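Hypothetical protein ylbA (Escherichia coli, PDB 1RC6) catalyses the manganese-dependent hydrolysis of (S)-ureidoglycine to (S)-ureidoglycolate and ammonia, a step of allantoin degradation. Local coordinates at residues F84-S89 / M181-F186. Numbering follows the deposited sequence.
Sequences FLYVIS and MHILSF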
ATOM      1  N   PHE A  84      -6.563   0.374   5.786  1.00 30.78           N
ATOM      2  CA  PHE A  84      -6.830  -0.060   4.420  1.00 30.49           C
ATOM      3  C   PHE A  84      -6.092  -1.356   4.136  1.00 33.39           C
ATOM      4  O   PHE A  84      -4.904  -1.481   4.431  1.00 34.54           O
ATOM      5  CB  PHE A  84      -6.387   1.031   3.436  1.00 21.90           C
ATOM      6  CG  PHE A  84      -6.447   0.617   1.995  1.00 22.19           C
ATOM      7  CD1 PHE A  84      -5.398  -0.077   1.416  1.00 21.30           C
ATOM      8  CD2 PHE A  84      -7.573   0.906   1.220  1.00 22.07           C
ATOM      9  CE1 PHE A  84      -5.462  -0.484   0.085  1.00 21.97           C
ATOM     10  CE2 PHE A  84      -7.648   0.502  -0.115  1.00 20.81           C
ATOM     11  CZ  PHE A  84      -6.592  -0.194  -0.682  1.00 22.00           C
ATOM     12  N   LEU A  85      -6.790  -2.319   3.554  1.00 30.48           N
ATOM     13  CA  LEU A  85      -6.188  -3.602   3.236  1.00 30.48           C
ATOM     14  C   LEU A  85      -6.349  -3.909   1.751  1.00 32.58           C
ATOM     15  O   LEU A  85      -7.382  -3.619   1.166  1.00 33.51           O
ATOM     16  CB  LEU A  85      -6.845  -4.710   4.072  1.00 28.36           C
ATOM     17  CG  LEU A  85      -6.413  -6.169   3.852  1.00 27.23           C
ATOM     18  CD1 LEU A  85      -6.901  -7.041   4.998  1.00 23.23           C
ATOM     19  CD2 LEU A  85      -6.942  -6.673   2.530  1.00 24.92           C
ATOM     20  N   TYR A  86      -5.320  -4.497   1.146  1.00 27.54           N
ATOM     21  CA  TYR A  86      -5.370  -4.851  -0.262  1.00 27.55           C
ATOM     22  C   TYR A  86      -4.816  -6.256  -0.473  1.00 27.33           C
ATOM     23  O   TYR A  86      -3.691  -6.557  -0.086  1.00 27.29           O
ATOM     24  CB  TYR A  86      -4.561  -3.860  -1.092  1.00 32.37           C
ATOM     25  CG  TYR A  86      -4.483  -4.236  -2.546  1.00 31.37           C
ATOM     26  CD1 TYR A  86      -5.439  -3.797  -3.449  1.00 30.00           C
ATOM     27  CD2 TYR A  86      -3.482  -5.088  -3.009  1.00 32.73           C
ATOM     28  CE1 TYR A  86      -5.414  -4.195  -4.781  1.00 29.67           C
ATOM     29  CE2 TYR A  86      -3.445  -5.498  -4.338  1.00 32.67           C
ATOM     30  CZ  TYR A  86      -4.419  -5.051  -5.220  1.00 31.11           C
ATOM     31  OH  TYR A  86      -4.429  -5.502  -6.523  1.00 31.73           O
ATOM     32  N   VAL A  87      -5.618  -7.116  -1.085  1.00 37.23           N
ATOM     33  CA  VAL A  87      -5.193  -8.474  -1.340  1.00 39.49           C
ATOM     34  C   VAL A  87      -4.301  -8.511  -2.562  1.00 40.03           C
ATOM     35  O   VAL A  87      -4.764  -8.376  -3.690  1.00 39.95           O
ATOM     36  CB  VAL A  87      -6.381  -9.416  -1.584  1.00 36.19           C
ATOM     37  CG1 VAL A  87      -5.857 -10.819  -1.894  1.00 36.62           C
ATOM     38  CG2 VAL A  87      -7.301  -9.431  -0.359  1.00 38.08           C
ATOM     39  N   ILE A  88      -3.012  -8.689  -2.322  1.00 42.20           N
ATOM     40  CA  ILE A  88      -2.047  -8.759  -3.397  1.00 40.77           C
ATOM     41  C   ILE A  88      -2.268 -10.054  -4.181  1.00 42.26           C
ATOM     42  O   ILE A  88      -2.145 -10.080  -5.405  1.00 43.30           O
ATOM     43  CB  ILE A  88      -0.614  -8.703  -2.822  1.00 31.17           C
ATOM     44  CG1 ILE A  88      -0.385  -7.338  -2.161  1.00 27.14           C
ATOM     45  CG2 ILE A  88       0.405  -8.946  -3.916  1.00 28.73           C
ATOM     46  CD1 ILE A  88       0.851  -7.271  -1.300  1.00 24.57           C
ATOM     47  N   SER A  89      -2.617 -11.121  -3.473  1.00 37.42           N
ATOM     48  CA  SER A  89      -2.854 -12.406  -4.110  1.00 37.01           C
ATOM     49  C   SER A  89      -3.461 -13.396  -3.114  1.00 37.97           C
ATOM     50  O   SER A  89      -3.253 -13.279  -1.902  1.00 37.12           O
ATOM     51  CB  SER A  89      -1.547 -12.979  -4.615  1.00 30.88           C
ATOM     52  OG  SER A  89      -0.774 -13.412  -3.513  1.00 35.74           O
ATOM     53  N   MET A 181      -6.075   5.590  -2.020  1.00 29.23           N
ATOM     54  CA  MET A 181      -5.120   4.591  -2.475  1.00 30.53           C
ATOM     55  C   MET A 181      -5.276   4.521  -3.991  1.00 31.91           C
ATOM     56  O   MET A 181      -6.392   4.600  -4.508  1.00 33.80           O
ATOM     57  CB  MET A 181      -5.423   3.212  -1.864  1.00 35.43           C
ATOM     58  CG  MET A 181      -5.242   3.081  -0.350  1.00 35.19           C
ATOM     59  SD  MET A 181      -3.524   3.146   0.255  1.00 36.32           S
ATOM     60  CE  MET A 181      -2.666   2.403  -1.097  1.00 37.49           C
ATOM     61  N   HIS A 182      -4.171   4.393  -4.709  1.00 37.71           N
ATOM     62  CA  HIS A 182      -4.251   4.319  -6.161  1.00 39.38           C
ATOM     63  C   HIS A 182      -3.384   3.193  -6.698  1.00 39.85           C
ATOM     64  O   HIS A 182      -2.450   2.748  -6.040  1.00 39.43           O
ATOM     65  CB  HIS A 182      -3.777   5.628  -6.811  1.00 34.68           C
ATOM     66  CG  HIS A 182      -4.519   6.841  -6.361  1.00 33.62           C
ATOM     67  ND1 HIS A 182      -4.184   7.535  -5.221  1.00 36.86           N
ATOM     68  CD2 HIS A 182      -5.576   7.489  -6.899  1.00 34.37           C
ATOM     69  CE1 HIS A 182      -5.003   8.563  -5.076  1.00 37.52           C
ATOM     70  NE2 HIS A 182      -5.858   8.557  -6.083  1.00 35.79           N
ATOM     71  N   ILE A 183      -3.706   2.740  -7.901  1.00 44.51           N
ATOM     72  CA  ILE A 183      -2.932   1.711  -8.567  1.00 43.95           C
ATOM     73  C   ILE A 183      -2.633   2.254  -9.959  1.00 49.28           C
ATOM     74  O   ILE A 183      -3.544   2.701 -10.652  1.00 50.12           O
ATOM     75  CB  ILE A 183      -3.713   0.393  -8.724  1.00 28.52           C
ATOM     76  CG1 ILE A 183      -3.547  -0.476  -7.477  1.00 27.28           C
ATOM     77  CG2 ILE A 183      -3.219  -0.346  -9.965  1.00 28.04           C
ATOM     78  CD1 ILE A 183      -4.270  -1.828  -7.555  1.00 25.66           C
ATOM     79  N   LEU A 184      -1.364   2.242 -10.353  1.00 52.01           N
ATOM     80  CA  LEU A 184      -0.961   2.705 -11.680  1.00 56.31           C
ATOM     81  C   LEU A 184      -0.477   1.496 -12.473  1.00 61.20           C
ATOM     82  O   LEU A 184       0.277   0.671 -11.950  1.00 61.74           O
ATOM     83  CB  LEU A 184       0.156   3.746 -11.583  1.00 46.22           C
ATOM     84  CG  LEU A 184      -0.275   5.201 -11.796  1.00 47.05           C
ATOM     85  CD1 LEU A 184       0.876   6.146 -11.509  1.00 44.69           C
ATOM     86  CD2 LEU A 184      -0.759   5.372 -13.225  1.00 46.00           C
ATOM     87  N   SER A 185      -0.917   1.379 -13.723  1.00 49.68           N
ATOM     88  CA  SER A 185      -0.519   0.254 -14.558  1.00 52.93           C
ATOM     89  C   SER A 185       0.071   0.755 -15.871  1.00 55.50           C
ATOM     90  O   SER A 185      -0.372   1.771 -16.400  1.00 57.34           O
ATOM     91  CB  SER A 185      -1.731  -0.646 -14.828  1.00 61.83           C
ATOM     92  OG  SER A 185      -1.343  -1.967 -15.184  1.00 61.61           O
ATOM     93  N   PHE A 186       1.088   0.053 -16.372  1.00 72.94           N
ATOM     94  CA  PHE A 186       1.747   0.404 -17.635  1.00 75.90           C
ATOM     95  C   PHE A 186       1.920  -0.831 -18.504  1.00 79.30           C
ATOM     96  O   PHE A 186       2.723  -1.714 -18.185  1.00 80.45           O
ATOM     97  CB  PHE A 186       3.133   1.004 -17.403  1.00 64.98           C
ATOM     98  CG  PHE A 186       3.117   2.338 -16.736  1.00 65.98           C
ATOM     99  CD1 PHE A 186       2.836   2.452 -15.378  1.00 67.02           C
ATOM    100  CD2 PHE A 186       3.416   3.489 -17.456  1.00 66.14           C
ATOM    101  CE1 PHE A 186       2.856   3.706 -14.738  1.00 66.62           C
ATOM    102  CE2 PHE A 186       3.439   4.741 -16.831  1.00 66.04           C
ATOM    103  CZ  PHE A 186       3.160   4.851 -15.469  1.00 65.24           C
TER
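Segments 84-89 and 181-186 approach without any backbone or side-chain hydrogen bond between them, the CA atoms of Phe-84 and Met-181 standing 8.5 Å apart, a spacing that only side chains can bridge. Phe-84 and Met-181 account for most of the 174 Å² buried, 55 and 57 Å² respectively. CG of Met-181 sits over one face of the Phe-84 ring, 3.3 Å from its centroid and 2° off the ring normal, which defines a CH-pi contact. Because the methionine chain bends at chi2 (-70°), its sulfur stays above the same face: SD is 4.2 Å from the centroid and 22° off the normal, a Met-aromatic contact. With an alanine here in place of Phe-84, CG and SD of Met-181 would probably lose the aromatic face they lie over, and a gap would be likely to open between the strands. Further along, Tyr-86 and Ile-183 cross at about a right angle, and the CD1 methyl of Ile-183 meets CE1 of Tyr-86 at 3.8 Å, approaching the ring obliquely. All four residues are buried. Backbone bonds to Tyr-132 and Phe-130 tie Phe-84 and Tyr-86 to strand 127-135, while Met-181 and Ile-183 also touch Phe-170. Since strand 81-89 belongs to the sheet of the N-terminal cupin domain and strand 179-186 to that of the C-terminal one, this is apolar sheet-to-sheet packing between the two domains of a bicupin.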